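Local coordinates for SnoaL-like domain-containing protein (Burkholderia thailandensis E264, PDB 3EC9) that is of unknown function but adopts the NTF2-like fold of the SnoaL-like family, whose curved sheet and helices commonly enclose a ligand-binding pocket, at residues Gly53-Ala58 and Arg63-Arg68; Glu71-Tyr76 and Ala135-Pro140. One frame throughout, in Å; residues are numbered along the deposited sequence.

Contacts 1 and 2 follow one another along the chain and share helix 58-72: contact 1 sets the middle of that helix against strand 53-55, and contact 2 begins where the helix hands over to strand 73-86. Those two strands are the outermost of the sheet within this chain, and the contact centres lie about 18 Å apart. Contact 1 is partly buried and mixes a tyrosine ring with an amide, an aliphatic branch and a bridging water. Contact 2 is farther from the chain centre yet buried where it touches, wholly apolar across its segments, and joins residues distant in sequence through a tryptophan and a selenomethionine.

Contact 1. Residues Gly53-Ala58 and Arg63-Arg68; sequences GTYRSA and RNVFRR
Strand 53-55 faces the helix that the chain enters just after it, and the two backbones come nearest at Tyr55 and Asn64, whose CA atoms are 8.1 Å apart; the helix has a wider pi-type turn at 63-66. Tyr55 bridges the interval. Its CG lies beside the backbone N and anti to the carbonyl carbon (chi1 -58°), turning the ring toward the helix, where two side chains meet it from the same side. Tyr55 CE1 touches Asn64 CB at 3.5 Å, and Tyr55 CE2, on the other flank of the ring, meets Val65 CG2 at the same distance. Both approaches are oblique, and the Asn64 amide is turned 48° from the ring plane. The phenol oxygen takes its main hydrogen bond with the carbonyl of Cys51. A water donates to Asn64 O at 2.7 Å and accepts from Arg68 NH1, in plane at the guanidinium edge; its bond to Tyr55 OH is weak, at 3.3 Å. Arg68 NE forms a salt bridge with Glu72. The Val65 side chain comes within about 3 Å (nearest atoms) of a bound acetate, probably from the crystallisation liquor, though such ions often mark pockets. Ser57 is the N-cap of helix 58-72, its OG bonding to Glu60 N. The contact lays that helix against edge strand 53-55 of the curved sheet of an NTF2-like fold.

Contact 2. Residues Glu71-Tyr76 and Ala135-Pro140; sequences EEWDGY and AQAMQP
The indole of Trp73 has Tyr76 CD2 riding over one face, displaced to its margin and 3.7 Å from the plane, while Ala137 and Met138 come to the far end of its six-membered ring. The methyl of Ala137 meets the rim, roughly level with the indole, with Ala137 CB 4.1 Å from Trp73 CZ3. The side chains of Trp73 and Met138, a selenomethionine, cross at about a right angle. Met138 CG lies obliquely to the ring, 3.9 Å from Trp73 CH2. In the conformer described, one of two modelled, chi2 is extended (172°) and brings Met138 SE to 4.0 Å from Trp73 CZ2; the bend at chi3 then directs only the terminal CE. There the selenium stands 5.2 Å from the centroid of the Trp73 six-membered ring and 69° off its normal, an oblique Met-aromatic contact that may not hold in the other conformer. The backbone N of Met138 bonds to Ala135 O at 3.0 Å. Tyr100 meets the indole edge-to-face and Phe107 packs against it at a steep angle, both from strands of the sheet. Trp73 thus joins the start of strand 73-86, just past helix 58-72, to the end of the C-terminal helix.

Contact 1. Residues Gly53-Ala58 and Arg63-Arg68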
ATOM      1  N   GLY B  53       8.000  -4.084 -11.499  1.00 10.83           N
ATOM      2  CA  GLY B  53       9.386  -3.803 -11.786  1.00 11.22           C
ATOM      3  C   GLY B  53       9.811  -2.450 -11.241  1.00 11.13           C
ATOM      4  O   GLY B  53       8.974  -1.668 -10.764  1.00 11.69           O
ATOM      5  N   THR B  54      11.108  -2.145 -11.315  1.00 10.70           N
ATOM      6  CA  THR B  54      11.649  -0.816 -10.959  1.00 10.78           C
ATOM      7  C   THR B  54      12.203  -0.152 -12.208  1.00 14.55           C
ATOM      8  O   THR B  54      13.058  -0.724 -12.891  1.00 17.41           O
ATOM      9  CB  THR B  54      12.686  -0.838  -9.837  1.00 12.64           C
ATOM     10  OG1 THR B  54      12.084  -1.351  -8.667  1.00 12.88           O
ATOM     11  CG2 THR B  54      13.251   0.543  -9.554  1.00 14.67           C
ATOM     12  N   TYR B  55      11.646   1.020 -12.508  1.00 12.61           N
ATOM     13  CA  TYR B  55      11.923   1.770 -13.732  1.00 10.35           C
ATOM     14  C   TYR B  55      12.708   3.004 -13.402  1.00 12.43           C
ATOM     15  O   TYR B  55      12.455   3.659 -12.391  1.00 13.32           O
ATOM     16  CB  TYR B  55      10.601   2.109 -14.425  1.00  8.91           C
ATOM     17  CG  TYR B  55       9.832   0.853 -14.735  1.00  9.27           C
ATOM     18  CD1 TYR B  55      10.204   0.030 -15.778  1.00 12.36           C
ATOM     19  CD2 TYR B  55       8.787   0.409 -13.923  1.00 10.71           C
ATOM     20  CE1 TYR B  55       9.564  -1.145 -16.006  1.00 11.81           C
ATOM     21  CE2 TYR B  55       8.121  -0.732 -14.177  1.00 11.06           C
ATOM     22  CZ  TYR B  55       8.510  -1.528 -15.221  1.00 10.11           C
ATOM     23  OH  TYR B  55       7.853  -2.716 -15.471  1.00 10.41           O
ATOM     24  N   ARG B  56      13.652   3.338 -14.274  1.00 14.53           N
ATOM     25  CA  ARG B  56      14.735   4.253 -13.887  1.00 14.27           C
ATOM     26  C   ARG B  56      14.853   5.463 -14.822  1.00 15.62           C
ATOM     27  O   ARG B  56      15.885   6.148 -14.832  1.00 13.84           O
ATOM     28  CB  ARG B  56      16.055   3.482 -13.763  1.00 16.81           C
ATOM     29  CG  ARG B  56      16.010   2.429 -12.648  1.00 16.04           C
ATOM     30  CD  ARG B  56      17.370   1.929 -12.283  1.00 25.33           C
ATOM     31  NE  ARG B  56      17.391   1.555 -10.877  1.00 36.09           N
ATOM     32  CZ  ARG B  56      16.973   0.393 -10.393  1.00 37.26           C
ATOM     33  NH1 ARG B  56      16.504  -0.564 -11.206  1.00 42.68           N
ATOM     34  NH2 ARG B  56      17.028   0.194  -9.068  1.00 35.85           N
ATOM     35  N   SER B  57      13.797   5.749 -15.580  1.00 13.64           N
ATOM     36  CA  SER B  57      13.725   6.980 -16.361  1.00 12.97           C
ATOM     37  C   SER B  57      12.281   7.236 -16.672  1.00 12.27           C
ATOM     38  O   SER B  57      11.460   6.299 -16.656  1.00 13.20           O
ATOM     39  CB  SER B  57      14.493   6.880 -17.711  1.00 15.09           C
ATOM     40  OG  SER B  57      13.939   5.893 -18.584  1.00 17.11           O
ATOM     41  N   ALA B  58      11.981   8.495 -16.961  1.00 14.57           N
ATOM     42  CA  ALA B  58      10.649   8.859 -17.442  1.00 12.98           C
ATOM     43  C   ALA B  58      10.244   8.030 -18.677  1.00 13.39           C
ATOM     44  O   ALA B  58       9.128   7.514 -18.749  1.00 11.98           O
ATOM     45  CB  ALA B  58      10.549  10.369 -17.752  1.00 13.20           C
ATOM     46  N   ARG B  63       6.739   4.077 -21.280  1.00 10.52           N
ATOM     47  CA  ARG B  63       6.625   2.897 -22.159  1.00 12.13           C
ATOM     48  C   ARG B  63       6.201   1.629 -21.430  1.00 14.70           C
ATOM     49  O   ARG B  63       5.359   0.908 -21.898  1.00 15.67           O
ATOM     50  CB  ARG B  63       7.935   2.626 -22.898  1.00 14.11           C
ATOM     51  CG  ARG B  63       8.230   3.562 -24.087  1.00 15.08           C
ATOM     52  CD  ARG B  63       9.445   3.086 -24.900  1.00 16.29           C
ATOM     53  NE  ARG B  63      10.600   3.020 -24.035  1.00 15.25           N
ATOM     54  CZ  ARG B  63      11.035   1.935 -23.400  1.00 18.36           C
ATOM     55  NH1 ARG B  63      10.534   0.701 -23.636  1.00 18.59           N
ATOM     56  NH2 ARG B  63      12.037   2.093 -22.537  1.00 21.33           N
ATOM     57  N   ASN B  64       6.831   1.323 -20.306  1.00 13.44           N
ATOM     58  CA  ASN B  64       6.649   0.006 -19.672  1.00 11.62           C
ATOM     59  C   ASN B  64       5.554  -0.038 -18.609  1.00 13.45           C
ATOM     60  O   ASN B  64       5.174  -1.115 -18.142  1.00 15.73           O
ATOM     61  CB  ASN B  64       7.970  -0.497 -19.087  1.00 11.15           C
ATOM     62  CG  ASN B  64       9.137  -0.499 -20.115  1.00 11.17           C
ATOM     63  OD1 ASN B  64       8.930  -0.742 -21.326  1.00 16.87           O
ATOM     64  ND2 ASN B  64      10.373  -0.227 -19.629  1.00 15.65           N
ATOM     65  N   VAL B  65       5.057   1.128 -18.204  1.00 11.97           N
ATOM     66  CA  VAL B  65       3.945   1.194 -17.253  1.00  9.85           C
ATOM     67  C   VAL B  65       2.706   1.784 -17.930  1.00 11.51           C
ATOM     68  O   VAL B  65       1.772   1.071 -18.224  1.00 13.31           O
ATOM     69  CB  VAL B  65       4.306   1.957 -15.963  1.00 11.44           C
ATOM     70  CG1 VAL B  65       3.126   1.917 -14.939  1.00 13.25           C
ATOM     71  CG2 VAL B  65       5.607   1.413 -15.342  1.00 11.25           C
ATOM     72  N   PHE B  66       2.708   3.087 -18.207  1.00 12.94           N
ATOM     73  CA  PHE B  66       1.475   3.727 -18.650  1.00 12.60           C
ATOM     74  C   PHE B  66       1.020   3.276 -20.023  1.00 13.22           C
ATOM     75  O   PHE B  66      -0.140   3.029 -20.222  1.00 12.22           O
ATOM     76  CB  PHE B  66       1.623   5.232 -18.597  1.00 11.97           C
ATOM     77  CG  PHE B  66       1.693   5.747 -17.191  1.00 11.34           C
ATOM     78  CD1 PHE B  66       0.527   5.885 -16.441  1.00 17.70           C
ATOM     79  CD2 PHE B  66       2.906   6.062 -16.603  1.00 17.40           C
ATOM     80  CE1 PHE B  66       0.581   6.341 -15.134  1.00 21.96           C
ATOM     81  CE2 PHE B  66       2.960   6.523 -15.298  1.00 15.17           C
ATOM     82  CZ  PHE B  66       1.791   6.654 -14.565  1.00 17.53           C
ATOM     83  N   ARG B  67       1.944   3.167 -20.974  1.00 11.69           N
ATOM     84  CA  ARG B  67       1.565   2.680 -22.311  1.00 11.82           C
ATOM     85  C   ARG B  67       0.956   1.271 -22.222  1.00 14.57           C
ATOM     86  O   ARG B  67      -0.035   0.984 -22.861  1.00 13.26           O
ATOM     87  CB  ARG B  67       2.759   2.697 -23.263  1.00 14.32           C
ATOM     88  CG  ARG B  67       2.452   2.043 -24.623  1.00 15.88           C
ATOM     89  CD  ARG B  67       3.657   2.060 -25.570  1.00 15.68           C
ATOM     90  NE  ARG B  67       4.709   1.181 -25.058  1.00 14.85           N
ATOM     91  CZ  ARG B  67       5.795   0.843 -25.731  1.00 14.57           C
ATOM     92  NH1 ARG B  67       6.037   1.366 -26.904  1.00 18.73           N
ATOM     93  NH2 ARG B  67       6.664   0.033 -25.166  1.00 18.16           N
ATOM     94  N   ARG B  68       1.588   0.375 -21.451  1.00 14.53           N
ATOM     95  CA  ARG B  68       1.122  -0.999 -21.328  1.00 15.92           C
ATOM     96  C   ARG B  68      -0.271  -1.027 -20.700  1.00 15.09           C
ATOM     97  O   ARG B  68      -1.143  -1.810 -21.135  1.00 17.25           O
ATOM     98  CB  ARG B  68       2.134  -1.825 -20.520  1.00 16.49           C
ATOM     99  CG  ARG B  68       1.751  -3.213 -20.373  1.00 19.86           C
ATOM    100  CD  ARG B  68       2.829  -4.060 -19.685  1.00 12.98           C
ATOM    101  NE  ARG B  68       2.240  -5.330 -19.280  1.00 16.94           N
ATOM    102  CZ  ARG B  68       2.863  -6.264 -18.598  1.00 20.57           C
ATOM    103  NH1 ARG B  68       4.120  -6.089 -18.231  1.00 14.39           N
ATOM    104  NH2 ARG B  68       2.240  -7.397 -18.337  1.00 23.91           N
TER
HETATM  105  O   HOH W   1       5.849  -3.723 -17.954  1.00 16.01           O

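Contact 2. Residues Glu71-Tyr76 and Ala135-Pro140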
ATOM      1  N   GLU B  71      -2.734  -0.201 -23.351  1.00 14.45           N
ATOM      2  CA  GLU B  71      -2.865  -1.273 -24.348  1.00 12.82           C
ATOM      3  C   GLU B  71      -3.665  -2.470 -23.821  1.00 16.16           C
ATOM      4  O   GLU B  71      -4.351  -3.144 -24.598  1.00 16.65           O
ATOM      5  CB  GLU B  71      -1.507  -1.776 -24.814  1.00 15.75           C
ATOM      6  CG  GLU B  71      -0.736  -0.704 -25.567  1.00 16.86           C
ATOM      7  CD  GLU B  71       0.668  -1.103 -25.929  1.00 14.71           C
ATOM      8  OE1 GLU B  71       1.272  -1.919 -25.210  1.00 15.12           O
ATOM      9  OE2 GLU B  71       1.156  -0.543 -26.940  1.00 17.85           O
ATOM     10  N   GLU B  72      -3.540  -2.785 -22.530  1.00 13.32           N
ATOM     11  CA  GLU B  72      -4.047  -4.062 -22.003  1.00 12.66           C
ATOM     12  C   GLU B  72      -5.390  -3.941 -21.263  1.00 12.60           C
ATOM     13  O   GLU B  72      -6.057  -4.938 -21.011  1.00 12.56           O
ATOM     14  CB  GLU B  72      -2.970  -4.723 -21.122  1.00 12.89           C
ATOM     15  CG  GLU B  72      -1.738  -5.124 -21.929  1.00 14.53           C
ATOM     16  CD  GLU B  72      -0.660  -5.841 -21.129  1.00 17.30           C
ATOM     17  OE1 GLU B  72      -0.658  -5.763 -19.870  1.00 16.29           O
ATOM     18  OE2 GLU B  72       0.154  -6.551 -21.772  1.00 21.93           O
ATOM     19  N   TRP B  73      -5.771  -2.712 -20.943  1.00 12.62           N
ATOM     20  CA  TRP B  73      -6.978  -2.384 -20.156  1.00 13.81           C
ATOM     21  C   TRP B  73      -7.775  -1.306 -20.867  1.00 14.62           C
ATOM     22  O   TRP B  73      -7.191  -0.386 -21.486  1.00 14.83           O
ATOM     23  CB  TRP B  73      -6.589  -1.842 -18.774  1.00 11.26           C
ATOM     24  CG  TRP B  73      -5.805  -2.784 -17.972  1.00 12.62           C
ATOM     25  CD1 TRP B  73      -4.446  -2.949 -18.018  1.00 12.40           C
ATOM     26  CD2 TRP B  73      -6.288  -3.748 -17.049  1.00  9.63           C
ATOM     27  NE1 TRP B  73      -4.058  -3.908 -17.160  1.00 14.82           N
ATOM     28  CE2 TRP B  73      -5.145  -4.408 -16.505  1.00 10.17           C
ATOM     29  CE3 TRP B  73      -7.567  -4.075 -16.538  1.00 10.32           C
ATOM     30  CZ2 TRP B  73      -5.238  -5.412 -15.550  1.00 13.68           C
ATOM     31  CZ3 TRP B  73      -7.649  -5.090 -15.579  1.00 16.57           C
ATOM     32  CH2 TRP B  73      -6.492  -5.743 -15.101  1.00 13.01           C
ATOM     33  N   ASP B  74      -9.105  -1.442 -20.787  1.00 12.74           N
ATOM     34  CA  ASP B  74     -10.054  -0.409 -21.141  1.00 14.45           C
ATOM     35  C   ASP B  74     -10.414   0.395 -19.890  1.00 12.30           C
ATOM     36  O   ASP B  74     -10.823  -0.172 -18.870  1.00 12.69           O
ATOM     37  CB  ASP B  74     -11.326  -1.046 -21.684  1.00 16.32           C
ATOM     38  CG  ASP B  74     -12.311  -0.007 -22.251  1.00 28.18           C
ATOM     39  OD1 ASP B  74     -11.899   1.147 -22.534  1.00 42.94           O
ATOM     40  OD2 ASP B  74     -13.501  -0.358 -22.447  1.00 52.21           O
ATOM     41  N   GLY B  75     -10.194   1.714 -19.935  1.00 12.98           N
ATOM     42  CA  GLY B  75     -10.655   2.577 -18.877  1.00 13.12           C
ATOM     43  C   GLY B  75      -9.931   2.410 -17.547  1.00 12.90           C
ATOM     44  O   GLY B  75     -10.535   2.582 -16.468  1.00 15.77           O
ATOM     45  N   TYR B  76      -8.652   2.062 -17.635  1.00 12.97           N
ATOM     46  CA  TYR B  76      -7.813   1.950 -16.450  1.00 10.73           C
ATOM     47  C   TYR B  76      -7.754   3.312 -15.752  1.00 14.68           C
ATOM     48  O   TYR B  76      -7.332   4.302 -16.345  1.00 15.01           O
ATOM     49  CB  TYR B  76      -6.374   1.460 -16.753  1.00 12.58           C
ATOM     50  CG  TYR B  76      -5.751   0.931 -15.462  1.00 14.02           C
ATOM     51  CD1 TYR B  76      -5.147   1.780 -14.527  1.00 14.79           C
ATOM     52  CD2 TYR B  76      -5.824  -0.408 -15.144  1.00 12.64           C
ATOM     53  CE1 TYR B  76      -4.649   1.284 -13.326  1.00 14.96           C
ATOM     54  CE2 TYR B  76      -5.294  -0.905 -13.984  1.00 12.62           C
ATOM     55  CZ  TYR B  76      -4.736  -0.039 -13.056  1.00 14.22           C
ATOM     56  OH  TYR B  76      -4.216  -0.575 -11.890  1.00 15.59           O
ATOM     57  N   ALA B 135      -5.260  -9.439 -10.696  1.00 12.54           N
ATOM     58  CA  ALA B 135      -5.024 -10.752 -11.290  1.00 14.34           C
ATOM     59  C   ALA B 135      -6.330 -11.524 -11.606  1.00 15.11           C
ATOM     60  O   ALA B 135      -6.422 -12.213 -12.631  1.00 16.92           O
ATOM     61  CB  ALA B 135      -4.082 -11.581 -10.382  1.00 14.02           C
ATOM     62  N   GLN B 136      -7.338 -11.411 -10.764  1.00 14.77           N
ATOM     63  CA  GLN B 136      -8.623 -12.090 -10.993  1.00 16.31           C
ATOM     64  C   GLN B 136      -9.256 -11.622 -12.311  1.00 15.25           C
ATOM     65  O   GLN B 136      -9.922 -12.389 -13.016  1.00 16.92           O
ATOM     66  CB  GLN B 136      -9.592 -11.837  -9.832  1.00 17.13           C
ATOM     67  CG  GLN B 136      -9.317 -12.595  -8.560  1.00 19.70           C
ATOM     68  CD  GLN B 136     -10.148 -12.083  -7.332  1.00 20.21           C
ATOM     69  OE1 GLN B 136     -10.858 -11.066  -7.385  1.00 20.47           O
ATOM     70  NE2 GLN B 136     -10.067 -12.816  -6.252  1.00 28.69           N
ATOM     71  N   ALA B 137      -9.105 -10.342 -12.620  1.00 11.80           N
ATOM     72  CA  ALA B 137      -9.653  -9.764 -13.843  1.00 13.67           C
ATOM     73  C   ALA B 137      -8.935 -10.327 -15.090  1.00 14.40           C
ATOM     74  O   ALA B 137      -9.463 -10.257 -16.186  1.00 15.62           O
ATOM     75  CB  ALA B 137      -9.566  -8.239 -13.809  1.00 14.61           C
HETATM   76  N   MSE B 138      -7.713 -10.819 -14.905  0.50 14.93           N
HETATM   77  CA  MSE B 138      -6.895 -11.287 -16.009  0.50 14.91           C
HETATM   78  C   MSE B 138      -7.027 -12.784 -16.214  0.50 15.57           C
HETATM   79  O   MSE B 138      -6.349 -13.361 -17.074  0.50 17.09           O
HETATM   80  CB  MSE B 138      -5.444 -10.895 -15.758  0.50 14.57           C
HETATM   81  CG  MSE B 138      -5.300  -9.405 -15.454  0.50 17.38           C
HETATM   82 SE   MSE B 138      -3.516  -8.981 -14.899  0.37 13.99          SE
HETATM   83  CE  MSE B 138      -2.593  -9.762 -16.406  0.50 14.12           C
ATOM     84  N   GLN B 139      -7.898 -13.416 -15.437  1.00 18.38           N
ATOM     85  CA  GLN B 139      -8.162 -14.863 -15.575  1.00 23.69           C
ATOM     86  C   GLN B 139      -9.250 -15.127 -16.580  1.00 24.66           C
ATOM     87  O   GLN B 139     -10.332 -14.552 -16.464  1.00 24.44           O
ATOM     88  CB  GLN B 139      -8.654 -15.463 -14.265  1.00 23.10           C
ATOM     89  CG  GLN B 139      -7.684 -15.340 -13.114  1.00 35.28           C
ATOM     90  CD  GLN B 139      -6.293 -15.799 -13.479  1.00 45.93           C
ATOM     91  OE1 GLN B 139      -5.319 -15.048 -13.323  1.00 56.93           O
ATOM     92  NE2 GLN B 139      -6.185 -17.035 -13.993  1.00 43.94           N
ATOM     93  N   PRO B 140      -8.983 -16.003 -17.577  1.00 29.13           N
ATOM     94  CA  PRO B 140     -10.051 -16.489 -18.447  1.00 32.62           C
ATOM     95  C   PRO B 140     -11.189 -17.118 -17.653  1.00 35.87           C
ATOM     96  O   PRO B 140     -12.358 -16.930 -18.004  1.00 41.49           O
ATOM     97  CB  PRO B 140      -9.358 -17.551 -19.303  1.00 31.95           C
ATOM     98  CG  PRO B 140      -7.924 -17.108 -19.346  1.00 35.38           C
ATOM     99  CD  PRO B 140      -7.662 -16.537 -17.980  1.00 29.08           C
ATOM    100  OXT PRO B 140     -10.977 -17.800 -16.644  1.00 37.36           O
TER